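Local coordinates for protein isocitrate dehydrogenase [NAD] subunit 1, mitochondrial (Saccharomyces cerevisiae, PDB 3BLX) that works with its partner subunit in an octamer that oxidatively decarboxylates isocitrate to 2-oxoglutarate, reducing NAD+ in the citric acid cycle, and also binds RNA of mitochondrial messages, at residues 21-26 / 64-69; 68-73 / 95-100. All blocks are in the same frame, centred on the assembly; numbering follows the deposited sequence.

Contact 1 of 2, residues 21-26 / 64-69; sequences TLIPGD and YEAVES
T21 and S69 join strand 17-25 to helix 60-73 hydroxyl to hydroxyl, a compact example of how a helix can be fixed to a sheet by one polar link beside one apolar touch. The T21 OG1 atom lies 2.6 Å from S69 OG in a hydrogen bond that either group could donate. OG1 sits beside the backbone N of T21 (chi1 -60°), while CG2, anti to that N, lies alongside S69, 3.5 Å from its OG. N73 one turn further along the helix also bonds to T21 OG1 through its side-chain nitrogen ND2, and S69 OG has a weak second bond to E50, which ties these buried oxygens together. A valine here would probably leave S69 OG and the N73 side-chain amide without the oxygen they share. L22 points the other way, onto T33 and R37 of helix 27-42. The side chain of I23 is again directed at the helix: the delta carbon, carried outward by an extended chi2 of 162°, is the atom that touches, with I23 CD1 3.8 Å from A66 CB. The backbone at G25 (phi 98°) would press any CB into the carbonyl O of P24, hence the glycine; D26 follows, its carboxylate capping the next helix through the backbone N of G29. Strand 17-25 is paired in parallel with both 47-51 and 75-80, so helix 60-73, linking those two neighbours, packs over the strand between them: a beta-alpha-beta crossover in the mixed alpha/beta sheet of the isocitrate and isopropylmalate dehydrogenase fold.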
loop_
_atom_site.group_PDB
_atom_site.type_symbol
_atom_site.label_atom_id
_atom_site.label_comp_id
_atom_site.label_asym_id
_atom_site.label_seq_id
_atom_site.Cartn_x
_atom_site.Cartn_y
_atom_site.Cartn_z
ATOM N N THR E 21 -3.009 -3.377 -27.194
ATOM C CA THR E 21 -2.600 -4.771 -27.266
ATOM C C THR E 21 -3.481 -5.548 -28.248
ATOM O O THR E 21 -4.725 -5.414 -28.247
ATOM C CB THR E 21 -2.626 -5.422 -25.870
ATOM O OG1 THR E 21 -1.726 -4.722 -25.020
ATOM C CG2 THR E 21 -2.179 -6.885 -25.908
ATOM N N LEU E 22 -2.834 -6.329 -29.108
ATOM C CA LEU E 22 -3.557 -7.178 -30.044
ATOM C C LEU E 22 -3.107 -8.609 -29.829
ATOM O O LEU E 22 -1.921 -8.925 -29.959
ATOM C CB LEU E 22 -3.286 -6.760 -31.490
ATOM C CG LEU E 22 -4.144 -7.499 -32.509
ATOM C CD1 LEU E 22 -5.579 -7.356 -32.147
ATOM C CD2 LEU E 22 -3.923 -6.912 -33.834
ATOM N N ILE E 23 -4.045 -9.474 -29.471
ATOM C CA ILE E 23 -3.742 -10.885 -29.254
ATOM C C ILE E 23 -4.605 -11.672 -30.217
ATOM O O ILE E 23 -5.785 -11.910 -29.937
ATOM C CB ILE E 23 -4.108 -11.309 -27.824
ATOM C CG1 ILE E 23 -3.325 -10.513 -26.789
ATOM C CG2 ILE E 23 -3.855 -12.776 -27.613
ATOM C CD1 ILE E 23 -3.933 -10.553 -25.393
ATOM N N PRO E 24 -4.036 -12.082 -31.365
ATOM C CA PRO E 24 -4.848 -12.589 -32.477
ATOM C C PRO E 24 -5.413 -13.982 -32.212
ATOM O O PRO E 24 -6.533 -14.266 -32.583
ATOM C CB PRO E 24 -3.861 -12.612 -33.645
ATOM C CG PRO E 24 -2.677 -11.812 -33.182
ATOM C CD PRO E 24 -2.613 -12.054 -31.725
ATOM N N GLY E 25 -4.661 -14.838 -31.552
ATOM C CA GLY E 25 -5.167 -16.167 -31.278
ATOM C C GLY E 25 -4.672 -17.200 -32.265
ATOM O O GLY E 25 -3.552 -17.118 -32.750
ATOM N N ASP E 26 -5.513 -18.178 -32.558
ATOM C CA ASP E 26 -5.140 -19.250 -33.468
ATOM C C ASP E 26 -5.311 -18.812 -34.925
ATOM O O ASP E 26 -5.335 -17.621 -35.214
ATOM C CB ASP E 26 -5.892 -20.564 -33.147
ATOM C CG ASP E 26 -7.384 -20.515 -33.492
ATOM O OD1 ASP E 26 -8.094 -21.478 -33.127
ATOM O OD2 ASP E 26 -7.856 -19.540 -34.122
ATOM N N TYR E 64 2.499 -14.384 -20.257
ATOM C CA TYR E 64 3.199 -13.363 -19.499
ATOM C C TYR E 64 3.358 -12.074 -20.333
ATOM O O TYR E 64 3.135 -10.977 -19.830
ATOM C CB TYR E 64 4.533 -13.896 -18.975
ATOM C CG TYR E 64 5.467 -12.837 -18.429
ATOM C CD1 TYR E 64 6.420 -12.238 -19.254
ATOM C CD2 TYR E 64 5.395 -12.427 -17.095
ATOM C CE1 TYR E 64 7.275 -11.251 -18.782
ATOM C CE2 TYR E 64 6.258 -11.444 -16.602
ATOM C CZ TYR E 64 7.206 -10.848 -17.458
ATOM O OH TYR E 64 8.091 -9.853 -17.021
ATOM N N GLU E 65 3.683 -12.217 -21.611
ATOM C CA GLU E 65 3.860 -11.071 -22.488
ATOM C C GLU E 65 2.569 -10.309 -22.787
ATOM O O GLU E 65 2.580 -9.094 -23.009
ATOM C CB GLU E 65 4.543 -11.488 -23.793
ATOM C CG GLU E 65 6.041 -11.709 -23.662
ATOM C CD GLU E 65 6.794 -10.518 -23.049
ATOM O OE1 GLU E 65 6.225 -9.399 -23.008
ATOM O OE2 GLU E 65 7.962 -10.700 -22.614
ATOM N N ALA E 66 1.454 -11.016 -22.796
ATOM C CA ALA E 66 0.174 -10.380 -23.026
ATOM C C ALA E 66 -0.291 -9.604 -21.796
ATOM O O ALA E 66 -0.791 -8.494 -21.899
ATOM C CB ALA E 66 -0.851 -11.422 -23.423
ATOM N N VAL E 67 -0.118 -10.206 -20.631
ATOM C CA VAL E 67 -0.468 -9.560 -19.386
ATOM C C VAL E 67 0.368 -8.299 -19.254
ATOM O O VAL E 67 -0.156 -7.227 -18.980
ATOM C CB VAL E 67 -0.285 -10.518 -18.158
ATOM C CG1 VAL E 67 -0.415 -9.780 -16.834
ATOM C CG2 VAL E 67 -1.299 -11.625 -18.215
ATOM N N GLU E 68 1.663 -8.428 -19.492
ATOM C CA GLU E 68 2.590 -7.311 -19.375
ATOM C C GLU E 68 2.251 -6.180 -20.364
ATOM O O GLU E 68 2.302 -4.993 -20.016
ATOM C CB GLU E 68 4.032 -7.806 -19.534
ATOM C CG GLU E 68 5.021 -7.200 -18.505
ATOM C CD GLU E 68 4.523 -7.281 -17.042
ATOM O OE1 GLU E 68 4.653 -6.273 -16.314
ATOM O OE2 GLU E 68 4.006 -8.340 -16.606
ATOM N N SER E 69 1.867 -6.561 -21.577
ATOM C CA SER E 69 1.422 -5.599 -22.561
ATOM C C SER E 69 0.141 -4.890 -22.136
ATOM O O SER E 69 0.035 -3.677 -22.297
ATOM C CB SER E 69 1.254 -6.279 -23.914
ATOM O OG SER E 69 0.783 -5.373 -24.888
#

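Contact 2 of 2, residues 68-73 / 95-100; sequences ESLKRN and VALRKQ
In L70, chi1 of -82° sets CG beside the backbone N and anti to the carbonyl carbon, and a near-extended chi2 of 163° carries one methyl out to L97. The two leucines meet methyl to methyl, L70 CD1 to L97 CD1 at 4.0 Å, with the side chains crossing at about a right angle. The backbones stay well apart, the CA atoms of L70 and L97 being 9.0 Å from each other, so the branched ends bridge the interval between helices 60-73 and 92-99. L70 also rests on L101 and T21, and A96 reaches V63 and V67 of helix 60-73. Nearer the solvent, the ammonium of K71 comes close to the side-chain amide of Q100, yet K71 NZ and Q100 OE1 are 4.4 Å apart, proximity rather than a bond. The same nitrogen has a long, weak ion pair with E68, K71 NZ to E68 OE2 at 3.8 Å. R98, a substrate-binding residue by similarity, is turned from this interface; N131, G89 and F136 engage its guanidinium. The chemistry thus implies a light, mainly apolar junction with a loosely organised polar margin, where helix 60-73 meets the helix that carries R98.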
loop_
_atom_site.group_PDB
_atom_site.type_symbol
_atom_site.label_atom_id
_atom_site.label_comp_id
_atom_site.label_asym_id
_atom_site.label_seq_id
_atom_site.Cartn_x
_atom_site.Cartn_y
_atom_site.Cartn_z
ATOM N N GLU E 68 1.663 -8.428 -19.492
ATOM C CA GLU E 68 2.590 -7.311 -19.375
ATOM C C GLU E 68 2.251 -6.180 -20.364
ATOM O O GLU E 68 2.302 -4.993 -20.016
ATOM C CB GLU E 68 4.032 -7.806 -19.534
ATOM C CG GLU E 68 5.021 -7.200 -18.505
ATOM C CD GLU E 68 4.523 -7.281 -17.042
ATOM O OE1 GLU E 68 4.653 -6.273 -16.314
ATOM O OE2 GLU E 68 4.006 -8.340 -16.606
ATOM N N SER E 69 1.867 -6.561 -21.577
ATOM C CA SER E 69 1.422 -5.599 -22.561
ATOM C C SER E 69 0.141 -4.890 -22.136
ATOM O O SER E 69 0.035 -3.677 -22.297
ATOM C CB SER E 69 1.254 -6.279 -23.914
ATOM O OG SER E 69 0.783 -5.373 -24.888
ATOM N N LEU E 70 -0.824 -5.634 -21.582
ATOM C CA LEU E 70 -2.048 -5.023 -21.065
ATOM C C LEU E 70 -1.801 -4.104 -19.889
ATOM O O LEU E 70 -2.457 -3.087 -19.768
ATOM C CB LEU E 70 -3.068 -6.055 -20.695
ATOM C CG LEU E 70 -3.858 -6.530 -21.913
ATOM C CD1 LEU E 70 -4.565 -7.819 -21.588
ATOM C CD2 LEU E 70 -4.844 -5.483 -22.378
ATOM N N LYS E 71 -0.833 -4.436 -19.043
ATOM C CA LYS E 71 -0.511 -3.572 -17.936
ATOM C C LYS E 71 -0.014 -2.208 -18.411
ATOM O O LYS E 71 -0.319 -1.179 -17.791
ATOM C CB LYS E 71 0.494 -4.246 -17.019
ATOM C CG LYS E 71 -0.184 -5.151 -16.005
ATOM C CD LYS E 71 0.706 -6.291 -15.518
ATOM C CE LYS E 71 1.361 -5.999 -14.185
ATOM N NZ LYS E 71 1.924 -7.263 -13.668
ATOM N N ARG E 72 0.721 -2.216 -19.522
ATOM C CA ARG E 72 1.237 -0.999 -20.114
ATOM C C ARG E 72 0.172 -0.243 -20.886
ATOM O O ARG E 72 0.052 0.955 -20.757
ATOM C CB ARG E 72 2.389 -1.315 -21.047
ATOM C CG ARG E 72 3.609 -1.882 -20.385
ATOM C CD ARG E 72 4.809 -1.792 -21.306
ATOM N NE ARG E 72 4.668 -2.678 -22.453
ATOM C CZ ARG E 72 4.949 -3.976 -22.413
ATOM N NH1 ARG E 72 5.383 -4.513 -21.281
ATOM N NH2 ARG E 72 4.803 -4.735 -23.492
ATOM N N ASN E 73 -0.606 -0.948 -21.690
ATOM C CA ASN E 73 -1.505 -0.258 -22.608
ATOM C C ASN E 73 -2.908 -0.044 -22.051
ATOM O O ASN E 73 -3.576 0.903 -22.426
ATOM C CB ASN E 73 -1.564 -0.980 -23.956
ATOM C CG ASN E 73 -0.207 -1.208 -24.559
ATOM O OD1 ASN E 73 0.751 -0.474 -24.302
ATOM N ND2 ASN E 73 -0.119 -2.225 -25.391
ATOM N N VAL E 95 -7.227 -16.984 -17.236
ATOM C CA VAL E 95 -7.105 -16.949 -15.812
ATOM C C VAL E 95 -6.159 -15.820 -15.457
ATOM O O VAL E 95 -6.365 -15.122 -14.471
ATOM C CB VAL E 95 -6.735 -18.336 -15.132
ATOM C CG1 VAL E 95 -7.134 -19.495 -15.980
ATOM C CG2 VAL E 95 -5.283 -18.419 -14.769
ATOM N N ALA E 96 -5.143 -15.606 -16.285
ATOM C CA ALA E 96 -4.229 -14.491 -16.055
ATOM C C ALA E 96 -4.957 -13.145 -16.065
ATOM O O ALA E 96 -4.740 -12.312 -15.193
ATOM C CB ALA E 96 -3.124 -14.517 -17.055
ATOM N N LEU E 97 -5.826 -12.949 -17.047
ATOM C CA LEU E 97 -6.612 -11.729 -17.148
ATOM C C LEU E 97 -7.512 -11.560 -15.945
ATOM O O LEU E 97 -7.797 -10.458 -15.509
ATOM C CB LEU E 97 -7.475 -11.732 -18.415
ATOM C CG LEU E 97 -6.872 -11.137 -19.691
ATOM C CD1 LEU E 97 -5.385 -11.219 -19.695
ATOM C CD2 LEU E 97 -7.443 -11.850 -20.886
ATOM N N ARG E 98 -7.962 -12.664 -15.392
ATOM C CA ARG E 98 -8.894 -12.596 -14.288
ATOM C C ARG E 98 -8.164 -12.492 -12.926
ATOM O O ARG E 98 -8.566 -11.728 -12.066
ATOM C CB ARG E 98 -9.873 -13.769 -14.404
ATOM C CG ARG E 98 -10.150 -14.506 -13.142
ATOM C CD ARG E 98 -10.728 -15.876 -13.407
ATOM N NE ARG E 98 -11.718 -15.857 -14.477
ATOM C CZ ARG E 98 -11.703 -16.698 -15.508
ATOM N NH1 ARG E 98 -10.769 -17.634 -15.594
ATOM N NH2 ARG E 98 -12.629 -16.605 -16.445
ATOM N N LYS E 99 -7.074 -13.231 -12.747
ATOM C CA LYS E 99 -6.318 -13.189 -11.480
ATOM C C LYS E 99 -5.362 -12.007 -11.379
ATOM O O LYS E 99 -5.263 -11.405 -10.328
ATOM C CB LYS E 99 -5.498 -14.469 -11.224
ATOM C CG LYS E 99 -6.216 -15.795 -11.408
ATOM C CD LYS E 99 -7.194 -16.127 -10.313
ATOM C CE LYS E 99 -7.793 -17.534 -10.515
ATOM N NZ LYS E 99 -9.091 -17.714 -9.797
ATOM N N GLN E 100 -4.643 -11.701 -12.453
ATOM C CA GLN E 100 -3.656 -10.632 -12.402
ATOM C C GLN E 100 -4.229 -9.262 -12.725
ATOM O O GLN E 100 -3.802 -8.271 -12.152
ATOM C CB GLN E 100 -2.472 -10.922 -13.317
ATOM C CG GLN E 100 -1.632 -12.087 -12.880
ATOM C CD GLN E 100 -0.436 -12.286 -13.770
ATOM O OE1 GLN E 100 0.440 -11.422 -13.845
ATOM N NE2 GLN E 100 -0.387 -13.432 -14.461
#

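Read from the N terminus, the two contacts form a series: neither nests in the other, and they overlap at E68 and S69. Contact 1 closes the first loop, in which the chain leaves strand 17-25, runs through helix 27-42 and strand 47-51, and returns along helix 60-73. From that helix the chain continues through strand 75-80 and helix 84-88, and contact 2 closes this shorter loop at helix 92-99. Helix 60-73 is therefore the shared element, facing the sheet on one side and helix 92-99 on another. V67, which points away from the strand in contact 1, also lies against segment 95-100 of contact 2, V67 CG1 being 3.5 Å from Q100 OE1.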